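Local coordinates for protein shikimate 5-dehydrogenase AroE (5-dehydroshikimate reductase) (Mycobacterium tuberculosis, PDB 4P4G) that probably catalyses the NADP-dependent interconversion of 3-dehydroshikimate and shikimate, the fourth of seven steps to chorismate, and holds shikimate in its substrate pocket, at residues V50-F55 / L73-E78; G127-A132 / V189-A194; A83-S88 / V158-R163; P221-V226 / G231-G236. All coordinates share one frame; numbering follows the deposited sequence.

Contact 1: V50-F55 / L73-E78; sequences VVVGGF and LRFADE
Val52 and Phe75 carry nearly all of this meeting between helix 48-53 and helix 69-75, both in the substrate-binding domain. The interaction is chiefly apolar. Methyl CG1 of Val52 lies 3.4 Å from Phe75 CE2 and 3.7 Å from Phe75 CZ, at the far end of the aromatic ring. The branch carbon follows behind it, with Val52 CB 3.9 Å from the same Phe75 CZ. The backbones keep well apart, Val52 CA and Phe75 CA being separated by 8.9 Å, and it is the phenylalanine that spans most of this distance: its CG stands anti to the backbone N (chi1 169°), which carries the ring out from helix 69-75 toward its partner.

A second, looser kind of contact is between backbone and ring. Gly53 N comes to 4.2 Å from Phe75 CZ, obliquely to the ring.

Aromatic and polar neighbours set the pair into the fold. Trp99 of strand 98-102 touches Val52 and meets the Phe75 ring with the two planes at about 50°, while Leu11 of strand 7-12 touches Val52 and Leu92 of strand 91-95 touches Phe75. Farther along, the backbone N of Trp99 is hydrogen-bonded to Asp77 OD1, and Glu78 forms a salt bridge with Arg100.

With about 110 Å² buried and no hydrogen bond or salt bridge between the two segments, cohesion here probably rests on close fit, dispersion and the exclusion of water.

Contact 2: G127-A132 / V189-A194; sequences GTAPAA and VSTIPA
Thr128 and Ala129 meet Thr191 where the beginning of helix 129-139 faces the end of strand 187-190, in a domain of Rossmann type. Ala129 fits the last position of a GxGxxA-like signature, consistent with the dinucleotide-binding turn expected of an NADP-dependent enzyme.

The close-packed, fully buried part lies deeper, toward the body of the sheet. There Ala132 CB rests 3.8 Å from Val189 CG1, one methyl against another, and the small alanine lets the helix approach the strand until Ala132 CA and Val189 CA are 6.8 Å apart. Ala132 also touches Val122 of strand 119-123, and Val189 touches Leu113 of helix 105-113.

The other end is more open: both threonines are partly exposed. Their side chains cross at a slant, with Thr128 CG2 3.9 Å from Thr191 CG2, so the methyls do the touching while the hydroxyls look for partners in other parts of the chain. Thr128 OG1 is hydrogen-bonded to Lys69, a residue of the shikimate pocket, and the Thr128 side chain itself is about 5 Å from the bound shikimate at the nearest atoms.

Thr191 holds its hydroxyl between the backbone N and the carbonyl carbon (chi1 72°). In that rotation Thr191 OG1 is hydrogen-bonded to the carbonyl oxygen of Leu123 and also lies 3.8 Å from Ala129 CB.

Contact 3: A83-S88 / V158-R163; sequences ADLVGS and VDLGTR
Leu160 reaches across to Leu85 and Val86 with both branches of its side chain, and each branch finds a backbone carbonyl oxygen. Methyl CD1 of Leu160 lies 3.3 Å from Leu85 O, a close packing contact, whereas Leu160 CD2 stands 4.1 Å from Val86 O. CG of Leu160 lies anti to the backbone N (chi1 175°), which places the two methyls against successive carbonyl oxygens at the end of helix 81-86. Leu85 is stretched out in the same sense (chi1 179°). Its CB points neither toward nor away from the partner helix, yet the end of the side chain comes nearer, bringing Leu85 CG to 4.4 Å from Leu160 CD1.

Two domains are joined here: helix 81-86 belongs to the substrate-binding part, and helix 151-163 flanks the parallel sheet of the Rossmann-type part. Helix 129-139 packs beside both, its Pro130 touched by Val86 and Leu160 alike. Gly87, the first residue past helix 81-86, has a positive phi (92°).

On the solvent side, exposed Arg163 folds back along its own helix to a salt bridge with Asp159, Arg163 NH2 lying 2.9 Å from Asp159 OD2; the approach of NE to the same oxygen is modelled implausibly short. Leu160 CA lies 3.6 Å above one face of the Arg163 guanidinium, toward its margin. The edge of that group turns to the other helix, where Leu85 CD1 approaches Arg163 NH1 to 4.4 Å.

Contact 4: P221-V226 / G231-G236; sequences PLAAAV and GRVISG
Gly231 N donates to Val226 O over 2.9 Å, with an N-H...O angle of 149° and the donor tilted 34° from the carbonyl plane. This one bond fastens the turn between helix and strand in a beta-alpha-beta crossover, in which strand 209-212 leads through helix 221-229 into strand 232-234, the last strand of the parallel sheet. As expected for such a unit, the helix segment runs nearly against the strand, with the two axes 8.2 Å apart.

Beyond the bond, packing takes over. Val226 lies over the start of the strand, its CG1 3.8 Å from Gly231 CA, so a methyl rests directly on the glycine backbone. Val233 then divides its branches: CG1 meets the methyl of Ala223, with Val233 CG1 3.9 Å from Ala223 CB, while CG2 sits 3.5 Å from Ala223 O and 4.0 Å from Val226 CG1. With CG1 anti to the backbone N (chi1 174°) and CG2 anti to the carbonyl carbon, the valine serves both neighbours at once.

Trp218 touches Ala223 and Val233, and Leu210 of the adjacent strand touches Val226. Past the strand, Ser235 caps helix 236-252, its OG bonded to Leu237 N; that helix carries Leu240, Gln243 and Gln247 of the shikimate pocket. The CB of Arg232 points away from the helix, and Ile234 CD1 stands 3.7 Å above the plane of the Arg232 guanidinium, over its centre.

The four contacts sample both domains and the seam between them. Contact 1 lies in the substrate-binding domain, contacts 2 and 4 both reach the parallel sheet of the Rossmann-type domain, and contact 3 spans the two. Contact 1 comes first along the chain and contact 4 last, whereas the segments of contacts 2 and 3 alternate. Contacts 2 and 3 have centres 14 Å apart and touch through Pro130 and through Gly127 with Ser88; contacts 2 and 4, also with centres 14 Å apart, touch through Ser190 and Leu222. Leu73 links contact 1 to contact 3. Contacts 1 and 4 have centres 35 Å apart. Contacts 1, 3 and 2 thus form a run of touching packing from one domain into the other.

Contact 1: V50-F55 / L73-E78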
loop_
_atom_site.group_PDB
_atom_site.type_symbol
_atom_site.label_atom_id
_atom_site.label_comp_id
_atom_site.label_asym_id
_atom_site.label_seq_id
_atom_site.Cartn_x
_atom_site.Cartn_y
_atom_site.Cartn_z
ATOM N N VAL A 50 -11.320 15.195 11.799
ATOM C CA VAL A 50 -12.379 16.188 11.591
ATOM C C VAL A 50 -13.089 15.972 10.244
ATOM O O VAL A 50 -14.315 16.114 10.141
ATOM C CB VAL A 50 -11.848 17.625 11.722
ATOM C CG1 VAL A 50 -12.909 18.623 11.273
ATOM C CG2 VAL A 50 -11.463 17.906 13.168
ATOM N N VAL A 51 -12.328 15.607 9.220
ATOM C CA VAL A 51 -12.931 15.272 7.931
ATOM C C VAL A 51 -13.867 14.057 8.045
ATOM O O VAL A 51 -15.055 14.131 7.703
ATOM C CB VAL A 51 -11.854 15.024 6.866
ATOM C CG1 VAL A 51 -12.476 14.448 5.605
ATOM C CG2 VAL A 51 -11.103 16.334 6.564
ATOM N N VAL A 52 -13.342 12.946 8.549
ATOM C CA VAL A 52 -14.158 11.733 8.661
ATOM C C VAL A 52 -15.296 11.898 9.666
ATOM O O VAL A 52 -16.413 11.416 9.440
ATOM C CB VAL A 52 -13.312 10.493 9.008
ATOM C CG1 VAL A 52 -14.192 9.245 9.015
ATOM C CG2 VAL A 52 -12.195 10.308 8.007
ATOM N N GLY A 53 -15.025 12.609 10.760
ATOM C CA GLY A 53 -16.029 12.841 11.786
ATOM C C GLY A 53 -17.179 13.700 11.294
ATOM O O GLY A 53 -18.234 13.770 11.926
ATOM N N GLY A 54 -16.967 14.379 10.172
ATOM C CA GLY A 54 -17.989 15.237 9.607
ATOM C C GLY A 54 -18.905 14.547 8.612
ATOM O O GLY A 54 -19.919 15.121 8.222
ATOM N N PHE A 55 -18.572 13.316 8.222
ATOM C CA PHE A 55 -19.345 12.591 7.210
ATOM C C PHE A 55 -20.764 12.279 7.658
ATOM O O PHE A 55 -20.993 11.926 8.815
ATOM C CB PHE A 55 -18.666 11.273 6.820
ATOM C CG PHE A 55 -17.431 11.438 5.981
ATOM C CD1 PHE A 55 -17.234 12.573 5.202
ATOM C CD2 PHE A 55 -16.466 10.446 5.969
ATOM C CE1 PHE A 55 -16.080 12.710 4.422
ATOM C CE2 PHE A 55 -15.319 10.581 5.206
ATOM C CZ PHE A 55 -15.129 11.712 4.426
ATOM N N LEU A 73 -5.768 4.460 11.591
ATOM C CA LEU A 73 -5.812 3.391 12.581
ATOM C C LEU A 73 -6.239 3.932 13.943
ATOM O O LEU A 73 -7.093 3.350 14.620
ATOM C CB LEU A 73 -4.444 2.720 12.714
ATOM C CG LEU A 73 -4.471 1.508 13.649
ATOM C CD1 LEU A 73 -4.684 0.251 12.856
ATOM C CD2 LEU A 73 -3.204 1.415 14.488
ATOM N N ARG A 74 -5.651 5.049 14.342
ATOM C CA ARG A 74 -5.965 5.618 15.650
ATOM C C ARG A 74 -7.411 6.103 15.746
ATOM O O ARG A 74 -8.030 6.046 16.822
ATOM C CB ARG A 74 -5.032 6.784 15.957
ATOM C CG ARG A 74 -3.600 6.367 16.198
ATOM C CD ARG A 74 -2.811 7.550 16.724
ATOM N NE ARG A 74 -2.848 8.713 15.836
ATOM C CZ ARG A 74 -1.927 8.986 14.918
ATOM N NH1 ARG A 74 -0.899 8.169 14.735
ATOM N NH2 ARG A 74 -2.038 10.085 14.175
ATOM N N PHE A 75 -7.930 6.612 14.636
ATOM C CA PHE A 75 -9.255 7.228 14.617
ATOM C C PHE A 75 -10.352 6.193 14.837
ATOM O O PHE A 75 -11.335 6.450 15.540
ATOM C CB PHE A 75 -9.475 7.948 13.285
ATOM C CG PHE A 75 -10.899 8.387 13.067
ATOM C CD1 PHE A 75 -11.387 9.525 13.695
ATOM C CD2 PHE A 75 -11.742 7.668 12.225
ATOM C CE1 PHE A 75 -12.701 9.938 13.497
ATOM C CE2 PHE A 75 -13.054 8.071 12.028
ATOM C CZ PHE A 75 -13.528 9.210 12.658
ATOM N N ALA A 76 -10.183 5.024 14.226
ATOM C CA ALA A 76 -11.175 3.957 14.302
ATOM C C ALA A 76 -11.345 3.423 15.715
ATOM O O ALA A 76 -10.372 3.280 16.456
ATOM C CB ALA A 76 -10.795 2.827 13.370
ATOM N N ASP A 77 -12.581 3.108 16.087
ATOM C CA ASP A 77 -12.828 2.538 17.406
ATOM C C ASP A 77 -12.774 1.003 17.411
ATOM O O ASP A 77 -12.677 0.385 18.479
ATOM C CB ASP A 77 -14.163 3.041 17.956
ATOM C CG ASP A 77 -15.251 3.043 16.908
ATOM O OD1 ASP A 77 -15.381 4.053 16.162
ATOM O OD2 ASP A 77 -15.973 2.027 16.823
ATOM N N GLU A 78 -12.848 0.392 16.226
ATOM C CA GLU A 78 -12.622 -1.047 16.073
ATOM C C GLU A 78 -11.555 -1.209 15.013
ATOM O O GLU A 78 -11.487 -0.408 14.094
ATOM C CB GLU A 78 -13.846 -1.772 15.506
ATOM C CG GLU A 78 -15.151 -1.724 16.258
ATOM C CD GLU A 78 -16.226 -2.477 15.479
ATOM O OE1 GLU A 78 -17.412 -2.094 15.541
ATOM O OE2 GLU A 78 -15.866 -3.451 14.782
#

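Contact 2: G127-A132 / V189-A194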
loop_
_atom_site.group_PDB
_atom_site.type_symbol
_atom_site.label_atom_id
_atom_site.label_comp_id
_atom_site.label_asym_id
_atom_site.label_seq_id
_atom_site.Cartn_x
_atom_site.Cartn_y
_atom_site.Cartn_z
ATOM N N GLY A 127 3.642 4.549 6.199
ATOM C CA GLY A 127 2.454 3.760 6.492
ATOM C C GLY A 127 2.242 2.516 5.645
ATOM O O GLY A 127 1.484 1.628 6.034
ATOM N N THR A 128 2.905 2.440 4.493
ATOM C CA THR A 128 2.783 1.285 3.616
ATOM C C THR A 128 3.875 0.251 3.928
ATOM O O THR A 128 3.725 -0.939 3.644
ATOM C CB THR A 128 2.852 1.709 2.134
ATOM O OG1 THR A 128 1.847 2.703 1.878
ATOM C CG2 THR A 128 2.617 0.517 1.221
ATOM N N ALA A 129 4.967 0.702 4.535
ATOM C CA ALA A 129 6.071 -0.218 4.851
ATOM C C ALA A 129 5.709 -1.438 5.719
ATOM O O ALA A 129 6.161 -2.543 5.434
ATOM C CB ALA A 129 7.258 0.547 5.462
ATOM N N PRO A 130 4.922 -1.254 6.793
ATOM C CA PRO A 130 4.603 -2.467 7.557
ATOM C C PRO A 130 3.685 -3.421 6.799
ATOM O O PRO A 130 3.775 -4.623 7.018
ATOM C CB PRO A 130 3.922 -1.931 8.816
ATOM C CG PRO A 130 3.456 -0.553 8.460
ATOM C CD PRO A 130 4.419 -0.033 7.449
ATOM N N ALA A 131 2.829 -2.900 5.920
ATOM C CA ALA A 131 2.029 -3.764 5.057
ATOM C C ALA A 131 2.908 -4.567 4.112
ATOM O O ALA A 131 2.613 -5.723 3.816
ATOM C CB ALA A 131 1.008 -2.955 4.281
ATOM N N ALA A 132 3.983 -3.955 3.621
ATOM C CA ALA A 132 4.927 -4.687 2.782
ATOM C C ALA A 132 5.589 -5.816 3.579
ATOM O O ALA A 132 5.788 -6.905 3.051
ATOM C CB ALA A 132 5.963 -3.763 2.200
ATOM N N VAL A 189 10.513 -4.318 -2.387
ATOM C CA VAL A 189 9.281 -3.538 -2.356
ATOM C C VAL A 189 9.617 -2.123 -1.918
ATOM O O VAL A 189 10.109 -1.912 -0.802
ATOM C CB VAL A 189 8.228 -4.132 -1.418
ATOM C CG1 VAL A 189 6.964 -3.273 -1.460
ATOM C CG2 VAL A 189 7.924 -5.594 -1.796
ATOM N N SER A 190 9.368 -1.152 -2.791
ATOM C CA SER A 190 9.734 0.238 -2.478
ATOM C C SER A 190 8.543 1.075 -2.060
ATOM O O SER A 190 7.570 1.213 -2.812
ATOM C CB SER A 190 10.420 0.903 -3.670
ATOM O OG SER A 190 10.747 2.248 -3.346
ATOM N N THR A 191 8.617 1.655 -0.863
ATOM C CA THR A 191 7.536 2.521 -0.389
ATOM C C THR A 191 7.974 3.971 -0.182
ATOM O O THR A 191 7.230 4.770 0.399
ATOM C CB THR A 191 6.867 1.968 0.902
ATOM O OG1 THR A 191 7.746 2.125 2.022
ATOM C CG2 THR A 191 6.521 0.489 0.756
ATOM N N ILE A 192 9.171 4.314 -0.662
ATOM C CA ILE A 192 9.718 5.665 -0.514
ATOM C C ILE A 192 9.392 6.539 -1.732
ATOM O O ILE A 192 9.009 6.007 -2.785
ATOM C CB ILE A 192 11.253 5.652 -0.275
ATOM C CG1 ILE A 192 11.989 4.952 -1.418
ATOM C CG2 ILE A 192 11.571 5.006 1.047
ATOM C CD1 ILE A 192 13.513 4.984 -1.251
ATOM N N PRO A 193 9.517 7.877 -1.593
ATOM C CA PRO A 193 9.229 8.743 -2.746
ATOM C C PRO A 193 10.172 8.441 -3.900
ATOM O O PRO A 193 11.309 8.026 -3.666
ATOM C CB PRO A 193 9.507 10.146 -2.211
ATOM C CG PRO A 193 9.225 10.043 -0.745
ATOM C CD PRO A 193 9.697 8.661 -0.355
ATOM N N ALA A 194 9.708 8.645 -5.128
ATOM C CA ALA A 194 10.526 8.339 -6.299
ATOM C C ALA A 194 11.776 9.215 -6.324
ATOM O O ALA A 194 12.833 8.789 -6.788
ATOM C CB ALA A 194 9.705 8.519 -7.585
#

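Contact 3: A83-S88 / V158-R163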
loop_
_atom_site.group_PDB
_atom_site.type_symbol
_atom_site.label_atom_id
_atom_site.label_comp_id
_atom_site.label_asym_id
_atom_site.label_seq_id
_atom_site.Cartn_x
_atom_site.Cartn_y
_atom_site.Cartn_z
ATOM N N ALA A 83 -5.136 -5.041 10.598
ATOM C CA ALA A 83 -4.794 -3.643 10.882
ATOM C C ALA A 83 -4.037 -3.548 12.204
ATOM O O ALA A 83 -3.044 -2.818 12.317
ATOM C CB ALA A 83 -6.046 -2.762 10.917
ATOM N N ASP A 84 -4.512 -4.278 13.213
ATOM C CA ASP A 84 -3.853 -4.290 14.513
ATOM C C ASP A 84 -2.438 -4.848 14.428
ATOM O O ASP A 84 -1.567 -4.449 15.194
ATOM C CB ASP A 84 -4.666 -5.084 15.535
ATOM C CG ASP A 84 -5.613 -4.213 16.320
ATOM O OD1 ASP A 84 -5.432 -2.979 16.293
ATOM O OD2 ASP A 84 -6.527 -4.762 16.970
ATOM N N LEU A 85 -2.218 -5.763 13.489
ATOM C CA LEU A 85 -0.909 -6.376 13.305
ATOM C C LEU A 85 0.056 -5.426 12.591
ATOM O O LEU A 85 1.203 -5.242 13.030
ATOM C CB LEU A 85 -1.047 -7.682 12.516
ATOM C CG LEU A 85 0.233 -8.462 12.211
ATOM C CD1 LEU A 85 0.770 -9.149 13.468
ATOM C CD2 LEU A 85 -0.024 -9.473 11.086
ATOM N N VAL A 86 -0.413 -4.843 11.490
ATOM C CA VAL A 86 0.379 -3.927 10.671
ATOM C C VAL A 86 0.691 -2.631 11.400
ATOM O O VAL A 86 1.822 -2.142 11.365
ATOM C CB VAL A 86 -0.342 -3.603 9.344
ATOM C CG1 VAL A 86 0.374 -2.502 8.590
ATOM C CG2 VAL A 86 -0.421 -4.844 8.492
ATOM N N GLY A 87 -0.306 -2.065 12.071
ATOM C CA GLY A 87 -0.085 -0.809 12.762
ATOM C C GLY A 87 -0.415 0.418 11.942
ATOM O O GLY A 87 -0.097 1.545 12.342
ATOM N N SER A 88 -1.063 0.210 10.799
ATOM C CA SER A 88 -1.577 1.319 10.012
ATOM C C SER A 88 -2.793 0.813 9.263
ATOM O O SER A 88 -3.025 -0.405 9.180
ATOM C CB SER A 88 -0.518 1.859 9.046
ATOM O OG SER A 88 -0.241 0.915 8.033
ATOM N N VAL A 158 11.463 -3.998 12.195
ATOM C CA VAL A 158 12.197 -5.215 12.537
ATOM C C VAL A 158 11.451 -6.066 13.568
ATOM O O VAL A 158 11.357 -7.285 13.413
ATOM C CB VAL A 158 13.625 -4.892 13.011
ATOM C CG1 VAL A 158 14.289 -6.127 13.601
ATOM C CG2 VAL A 158 14.437 -4.320 11.857
ATOM N N ASP A 159 10.908 -5.434 14.613
ATOM C CA ASP A 159 10.105 -6.162 15.598
ATOM C C ASP A 159 8.883 -6.821 14.979
ATOM O O ASP A 159 8.560 -7.963 15.306
ATOM C CB ASP A 159 9.642 -5.247 16.731
ATOM C CG ASP A 159 8.723 -5.962 17.719
ATOM O OD1 ASP A 159 9.219 -6.829 18.482
ATOM O OD2 ASP A 159 7.506 -5.657 17.739
ATOM N N LEU A 160 8.201 -6.084 14.105
ATOM C CA LEU A 160 7.029 -6.601 13.405
ATOM C C LEU A 160 7.379 -7.844 12.602
ATOM O O LEU A 160 6.753 -8.898 12.761
ATOM C CB LEU A 160 6.443 -5.535 12.487
ATOM C CG LEU A 160 5.282 -6.022 11.620
ATOM C CD1 LEU A 160 4.155 -6.572 12.491
ATOM C CD2 LEU A 160 4.785 -4.903 10.728
ATOM N N GLY A 161 8.402 -7.719 11.761
ATOM C CA GLY A 161 8.899 -8.845 10.986
ATOM C C GLY A 161 9.202 -10.054 11.850
ATOM O O GLY A 161 8.800 -11.177 11.531
ATOM N N THR A 162 9.902 -9.822 12.957
ATOM C CA THR A 162 10.266 -10.898 13.866
ATOM C C THR A 162 9.031 -11.570 14.461
ATOM O O THR A 162 8.976 -12.794 14.564
ATOM C CB THR A 162 11.201 -10.400 14.982
ATOM O OG1 THR A 162 12.273 -9.642 14.404
ATOM C CG2 THR A 162 11.784 -11.572 15.743
ATOM N N ARG A 163 8.026 -10.772 14.823
ATOM C CA ARG A 163 6.788 -11.312 15.384
ATOM C C ARG A 163 5.931 -12.129 14.406
ATOM O O ARG A 163 5.140 -12.974 14.834
ATOM C CB ARG A 163 5.951 -10.195 16.019
ATOM C CG ARG A 163 6.474 -9.745 17.372
ATOM C CD ARG A 163 5.527 -8.761 18.053
ATOM N NE ARG A 163 5.678 -7.405 17.537
ATOM C CZ ARG A 163 4.830 -6.828 16.694
ATOM N NH1 ARG A 163 3.758 -7.485 16.272
ATOM N NH2 ARG A 163 5.050 -5.589 16.277
#

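Contact 4: P221-V226 / G231-G236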
loop_
_atom_site.group_PDB
_atom_site.type_symbol
_atom_site.label_atom_id
_atom_site.label_comp_id
_atom_site.label_asym_id
_atom_site.label_seq_id
_atom_site.Cartn_x
_atom_site.Cartn_y
_atom_site.Cartn_z
ATOM N N PRO A 221 12.391 6.668 -11.608
ATOM C CA PRO A 221 13.799 6.403 -11.918
ATOM C C PRO A 221 14.237 5.012 -11.485
ATOM O O PRO A 221 14.985 4.346 -12.218
ATOM C CB PRO A 221 14.541 7.492 -11.124
ATOM C CG PRO A 221 13.573 8.646 -11.151
ATOM C CD PRO A 221 12.206 8.005 -11.001
ATOM N N LEU A 222 13.769 4.571 -10.317
ATOM C CA LEU A 222 14.068 3.232 -9.820
ATOM C C LEU A 222 13.559 2.151 -10.764
ATOM O O LEU A 222 14.274 1.205 -11.077
ATOM C CB LEU A 222 13.452 3.037 -8.436
ATOM C CG LEU A 222 13.739 1.664 -7.825
ATOM C CD1 LEU A 222 15.245 1.425 -7.761
ATOM C CD2 LEU A 222 13.098 1.532 -6.450
ATOM N N ALA A 223 12.315 2.293 -11.215
ATOM C CA ALA A 223 11.727 1.340 -12.159
ATOM C C ALA A 223 12.490 1.310 -13.483
ATOM O O ALA A 223 12.696 0.245 -14.058
ATOM C CB ALA A 223 10.257 1.653 -12.383
ATOM N N ALA A 224 12.915 2.474 -13.973
ATOM C CA ALA A 224 13.694 2.518 -15.211
ATOM C C ALA A 224 15.022 1.789 -15.063
ATOM O O ALA A 224 15.486 1.135 -15.996
ATOM C CB ALA A 224 13.923 3.956 -15.656
ATOM N N ALA A 225 15.639 1.931 -13.893
ATOM C CA ALA A 225 16.931 1.311 -13.612
ATOM C C ALA A 225 16.840 -0.212 -13.549
ATOM O O ALA A 225 17.631 -0.922 -14.174
ATOM C CB ALA A 225 17.497 1.872 -12.304
ATOM N N VAL A 226 15.890 -0.709 -12.763
ATOM C CA VAL A 226 15.653 -2.150 -12.653
ATOM C C VAL A 226 15.286 -2.744 -14.010
ATOM O O VAL A 226 15.833 -3.770 -14.415
ATOM C CB VAL A 226 14.536 -2.451 -11.620
ATOM C CG1 VAL A 226 14.161 -3.922 -11.637
ATOM C CG2 VAL A 226 14.983 -2.042 -10.227
ATOM N N GLY A 231 15.640 -6.667 -14.659
ATOM C CA GLY A 231 14.750 -7.080 -13.587
ATOM C C GLY A 231 13.290 -6.954 -13.962
ATOM O O GLY A 231 12.953 -6.241 -14.908
ATOM N N ARG A 232 12.425 -7.653 -13.233
ATOM C CA ARG A 232 10.984 -7.529 -13.419
ATOM C C ARG A 232 10.422 -6.314 -12.707
ATOM O O ARG A 232 10.612 -6.154 -11.503
ATOM C CB ARG A 232 10.253 -8.771 -12.919
ATOM C CG ARG A 232 8.750 -8.610 -13.048
ATOM C CD ARG A 232 7.969 -9.825 -12.621
ATOM N NE ARG A 232 6.554 -9.620 -12.924
ATOM C CZ ARG A 232 5.557 -10.238 -12.306
ATOM N NH1 ARG A 232 5.810 -11.105 -11.337
ATOM N NH2 ARG A 232 4.307 -9.979 -12.658
ATOM N N VAL A 233 9.711 -5.466 -13.443
ATOM C CA VAL A 233 9.131 -4.257 -12.850
ATOM C C VAL A 233 7.619 -4.380 -12.706
ATOM O O VAL A 233 6.907 -4.635 -13.691
ATOM C CB VAL A 233 9.458 -3.011 -13.687
ATOM C CG1 VAL A 233 8.716 -1.797 -13.140
ATOM C CG2 VAL A 233 10.969 -2.757 -13.696
ATOM N N ILE A 234 7.130 -4.182 -11.481
ATOM C CA ILE A 234 5.693 -4.195 -11.205
ATOM C C ILE A 234 5.298 -2.822 -10.667
ATOM O O ILE A 234 5.804 -2.375 -9.631
ATOM C CB ILE A 234 5.326 -5.295 -10.188
ATOM C CG1 ILE A 234 5.893 -6.645 -10.633
ATOM C CG2 ILE A 234 3.815 -5.374 -9.992
ATOM C CD1 ILE A 234 5.925 -7.688 -9.538
ATOM N N SER A 235 4.408 -2.139 -11.377
ATOM C CA SER A 235 4.073 -0.767 -11.010
ATOM C C SER A 235 3.079 -0.709 -9.858
ATOM O O SER A 235 2.438 -1.715 -9.510
ATOM C CB SER A 235 3.505 -0.009 -12.201
ATOM O OG SER A 235 2.111 -0.163 -12.274
ATOM N N GLY A 236 2.943 0.479 -9.280
ATOM C CA GLY A 236 2.012 0.720 -8.191
ATOM C C GLY A 236 0.565 0.487 -8.575
ATOM O O GLY A 236 -0.303 0.327 -7.709
#